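Local coordinates for cellulase (Bacillus sp. BG-CS10, PDB 5E09), which probably hydrolyses the internal beta-1,4-glucosidic bonds of cellulose as a halophilic family 5 glycoside hydrolase carrying a family 46 carbohydrate-binding module, at residues 224-232 with 244-253. Numbering follows the deposited sequence.
Sequences HYYGFWPFS and ETQQDIIDTF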
loop_
_atom_site.group_PDB
_atom_site.type_symbol
_atom_site.label_atom_id
_atom_site.label_comp_id
_atom_site.label_asym_id
_atom_site.label_seq_id
_atom_site.Cartn_x
_atom_site.Cartn_y
_atom_site.Cartn_z
ATOM N N HIS A 224 5.984 6.616 -7.522
ATOM C CA HIS A 224 5.287 5.644 -6.691
ATOM C C HIS A 224 5.829 5.712 -5.273
ATOM O O HIS A 224 6.975 6.100 -5.067
ATOM C CB HIS A 224 5.446 4.226 -7.245
ATOM C CG HIS A 224 4.732 3.997 -8.539
ATOM N ND1 HIS A 224 4.817 2.808 -9.237
ATOM C CD2 HIS A 224 3.920 4.799 -9.266
ATOM C CE1 HIS A 224 4.093 2.892 -10.333
ATOM N NE2 HIS A 224 3.537 4.090 -10.380
ATOM N N TYR A 225 5.014 5.327 -4.297
ATOM C CA TYR A 225 5.445 5.368 -2.905
ATOM C C TYR A 225 4.725 4.324 -2.057
ATOM O O TYR A 225 3.504 4.238 -2.070
ATOM C CB TYR A 225 5.216 6.760 -2.316
ATOM C CG TYR A 225 5.838 6.924 -0.955
ATOM C CD1 TYR A 225 7.209 7.111 -0.824
ATOM C CD2 TYR A 225 5.065 6.878 0.198
ATOM C CE1 TYR A 225 7.791 7.257 0.412
ATOM C CE2 TYR A 225 5.640 7.022 1.444
ATOM C CZ TYR A 225 7.004 7.215 1.544
ATOM O OH TYR A 225 7.589 7.364 2.778
ATOM N N TYR A 226 5.488 3.541 -1.306
ATOM C CA TYR A 226 4.914 2.436 -0.547
ATOM C C TYR A 226 5.362 2.445 0.901
ATOM O O TYR A 226 5.241 1.445 1.603
ATOM C CB TYR A 226 5.273 1.104 -1.203
ATOM C CG TYR A 226 4.412 0.807 -2.402
ATOM C CD1 TYR A 226 3.177 0.182 -2.251
ATOM C CD2 TYR A 226 4.816 1.170 -3.682
ATOM C CE1 TYR A 226 2.370 -0.083 -3.344
ATOM C CE2 TYR A 226 4.014 0.911 -4.783
ATOM C CZ TYR A 226 2.792 0.283 -4.606
ATOM O OH TYR A 226 1.989 0.013 -5.693
ATOM N N GLY A 227 5.885 3.585 1.335
ATOM C CA GLY A 227 6.222 3.793 2.727
ATOM C C GLY A 227 7.639 3.395 3.070
ATOM O O GLY A 227 8.225 2.514 2.435
ATOM N N PHE A 228 8.183 4.072 4.077
ATOM C CA PHE A 228 9.458 3.719 4.673
ATOM C C PHE A 228 9.526 2.208 4.886
ATOM O O PHE A 228 8.746 1.640 5.652
ATOM C CB PHE A 228 9.640 4.478 5.987
ATOM C CG PHE A 228 10.964 4.247 6.642
ATOM C CD1 PHE A 228 12.142 4.512 5.963
ATOM C CD2 PHE A 228 11.033 3.784 7.948
ATOM C CE1 PHE A 228 13.373 4.307 6.569
ATOM C CE2 PHE A 228 12.260 3.575 8.563
ATOM C CZ PHE A 228 13.432 3.836 7.872
ATOM N N TRP A 229 10.465 1.574 4.187
ATOM C CA TRP A 229 10.489 0.120 4.024
ATOM C C TRP A 229 10.286 -0.738 5.289
ATOM O O TRP A 229 9.435 -1.625 5.289
ATOM C CB TRP A 229 11.801 -0.292 3.339
ATOM C CG TRP A 229 11.904 -1.770 3.174
ATOM C CD1 TRP A 229 11.223 -2.544 2.277
ATOM C CD2 TRP A 229 12.713 -2.662 3.942
ATOM N NE1 TRP A 229 11.561 -3.864 2.441
ATOM C CE2 TRP A 229 12.479 -3.966 3.462
ATOM C CE3 TRP A 229 13.617 -2.489 4.997
ATOM C CZ2 TRP A 229 13.114 -5.088 3.985
ATOM C CZ3 TRP A 229 14.249 -3.605 5.521
ATOM C CH2 TRP A 229 13.994 -4.888 5.014
ATOM N N PRO A 230 11.058 -0.496 6.366
ATOM C CA PRO A 230 10.917 -1.422 7.499
ATOM C C PRO A 230 9.519 -1.419 8.134
ATOM O O PRO A 230 9.038 -2.458 8.593
ATOM C CB PRO A 230 11.957 -0.912 8.505
ATOM C CG PRO A 230 12.855 -0.014 7.737
ATOM C CD PRO A 230 12.033 0.571 6.652
ATOM N N PHE A 231 8.880 -0.256 8.169
ATOM C CA PHE A 231 7.516 -0.169 8.669
ATOM C C PHE A 231 6.536 -0.812 7.693
ATOM O O PHE A 231 5.605 -1.507 8.104
ATOM C CB PHE A 231 7.116 1.287 8.924
ATOM C CG PHE A 231 5.644 1.473 9.163
ATOM C CD1 PHE A 231 5.061 1.076 10.361
ATOM C CD2 PHE A 231 4.837 2.033 8.186
ATOM C CE1 PHE A 231 3.704 1.240 10.573
ATOM C CE2 PHE A 231 3.482 2.204 8.396
ATOM C CZ PHE A 231 2.916 1.804 9.587
ATOM N N SER A 232 6.753 -0.588 6.400
ATOM C CA SER A 232 5.794 -1.024 5.400
ATOM C C SER A 232 5.694 -2.546 5.307
ATOM O O SER A 232 4.657 -3.065 4.910
ATOM C CB SER A 232 6.144 -0.438 4.030
ATOM O OG SER A 232 7.361 -0.970 3.548
ATOM N N GLU A 244 10.526 8.152 12.027
ATOM C CA GLU A 244 11.291 7.890 10.810
ATOM C C GLU A 244 10.397 7.694 9.591
ATOM O O GLU A 244 10.729 8.148 8.491
ATOM C CB GLU A 244 12.184 6.671 10.984
ATOM C CG GLU A 244 13.145 6.772 12.146
ATOM C CD GLU A 244 14.161 5.663 12.118
ATOM O OE1 GLU A 244 14.704 5.397 11.021
ATOM O OE2 GLU A 244 14.412 5.063 13.186
ATOM N N THR A 245 9.275 7.008 9.787
ATOM C CA THR A 245 8.301 6.800 8.719
ATOM C C THR A 245 7.736 8.150 8.253
ATOM O O THR A 245 7.676 8.462 7.038
ATOM C CB THR A 245 7.172 5.869 9.199
ATOM O OG1 THR A 245 7.748 4.749 9.883
ATOM C CG2 THR A 245 6.339 5.367 8.033
ATOM N N GLN A 246 7.364 8.963 9.238
ATOM C CA GLN A 246 6.821 10.294 8.991
ATOM C C GLN A 246 7.823 11.167 8.244
ATOM O O GLN A 246 7.487 11.826 7.252
ATOM C CB GLN A 246 6.425 10.948 10.316
ATOM C CG GLN A 246 5.472 10.097 11.149
ATOM C CD GLN A 246 5.072 10.751 12.457
ATOM O OE1 GLN A 246 5.753 10.607 13.469
ATOM N NE2 GLN A 246 3.957 11.468 12.443
ATOM N N GLN A 247 9.065 11.143 8.719
ATOM C CA GLN A 247 10.123 11.962 8.151
ATOM C C GLN A 247 10.429 11.535 6.728
ATOM O O GLN A 247 10.736 12.375 5.880
ATOM C CB GLN A 247 11.387 11.891 9.003
ATOM C CG GLN A 247 12.383 13.000 8.699
ATOM C CD GLN A 247 11.779 14.382 8.882
ATOM O OE1 GLN A 247 11.152 14.665 9.903
ATOM N NE2 GLN A 247 11.956 15.248 7.888
ATOM N N ASP A 248 10.340 10.230 6.470
ATOM C CA ASP A 248 10.544 9.714 5.121
ATOM C C ASP A 248 9.481 10.262 4.176
ATOM O O ASP A 248 9.782 10.654 3.037
ATOM C CB ASP A 248 10.523 8.191 5.107
ATOM C CG ASP A 248 10.969 7.626 3.778
ATOM O OD1 ASP A 248 12.189 7.664 3.505
ATOM O OD2 ASP A 248 10.102 7.157 3.004
ATOM N N ILE A 249 8.237 10.297 4.646
ATOM C CA ILE A 249 7.182 10.936 3.852
ATOM C C ILE A 249 7.490 12.420 3.558
ATOM O O ILE A 249 7.458 12.881 2.391
ATOM C CB ILE A 249 5.824 10.828 4.560
ATOM C CG1 ILE A 249 5.384 9.360 4.612
ATOM C CG2 ILE A 249 4.786 11.700 3.866
ATOM C CD1 ILE A 249 4.198 9.098 5.506
ATOM N N ILE A 250 7.804 13.155 4.620
ATOM C CA ILE A 250 8.063 14.588 4.510
ATOM C C ILE A 250 9.209 14.897 3.547
ATOM O O ILE A 250 9.051 15.718 2.646
ATOM C CB ILE A 250 8.365 15.202 5.891
ATOM C CG1 ILE A 250 7.079 15.292 6.714
ATOM C CG2 ILE A 250 8.989 16.583 5.749
ATOM C CD1 ILE A 250 7.276 15.898 8.074
ATOM N N ASP A 251 10.347 14.233 3.731
ATOM C CA ASP A 251 11.505 14.436 2.862
ATOM C C ASP A 251 11.184 14.075 1.413
ATOM O O ASP A 251 11.421 14.879 0.482
ATOM C CB ASP A 251 12.702 13.608 3.351
ATOM C CG ASP A 251 13.186 14.028 4.735
ATOM O OD1 ASP A 251 12.815 15.129 5.197
ATOM O OD2 ASP A 251 13.950 13.260 5.359
ATOM N N THR A 252 10.636 12.871 1.227
ATOM C CA THR A 252 10.323 12.387 -0.113
ATOM C C THR A 252 9.503 13.405 -0.891
ATOM O O THR A 252 9.891 13.849 -1.989
ATOM C CB THR A 252 9.549 11.056 -0.079
ATOM O OG1 THR A 252 10.345 10.050 0.562
ATOM C CG2 THR A 252 9.204 10.607 -1.490
ATOM N N PHE A 253 8.378 13.810 -0.323
ATOM C CA PHE A 253 7.493 14.644 -1.115
ATOM C C PHE A 253 7.886 16.117 -1.076
ATOM O O PHE A 253 7.455 16.897 -1.920
ATOM C CB PHE A 253 6.054 14.395 -0.687
ATOM C CG PHE A 253 5.558 13.040 -1.119
ATOM C CD1 PHE A 253 5.242 12.805 -2.446
ATOM C CD2 PHE A 253 5.488 11.989 -0.223
ATOM C CE1 PHE A 253 4.820 11.558 -2.870
ATOM C CE2 PHE A 253 5.063 10.735 -0.634
ATOM C CZ PHE A 253 4.727 10.517 -1.962
HETATM O O HOH W 1 6.783 6.528 5.093
#
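The ring of Tyr-225 lies along helix 243-261, from Phe-253 at its base to Asp-248 at its tip. CB starts 3.8 Å from Phe-253 CZ. At CG and CD2 the same phenylalanine presents its edge to the tyrosine face, a T-shaped pair with planes at 69°; Gly-227 N lies toward the rim of the other face. Further out, CE1 passes Thr-252 OG1 at 3.8 Å and CE2 lies 3.9 Å from Ile-249 CG1. With CB already directed at the helix, CG anti to the backbone N (chi1 -171°) carries the ring on between Asp-248 and Phe-253. Tyr-225 ends strand 219-225, the sixth of the TIM barrel, which packs with the following loop on the helix leading to the seventh. At the tip, OH donates to Asp-248 OD2 over 2.5 Å, meeting that oxygen's anti lone pair, with ring and carboxylate only 22° from coplanar. A water also donates to OH, gives its other hydrogen to Thr-245 O and accepts from Phe-228 N. A phenylalanine in place of Tyr-225 would probably leave Asp-248 OD2 and this water without their hydroxyl partner. Beyond the water, Phe-228 CB rests 3.8 Å from Thr-245 CA, and Phe-231 CB meets Thr-245 OG1 at 3.6 Å.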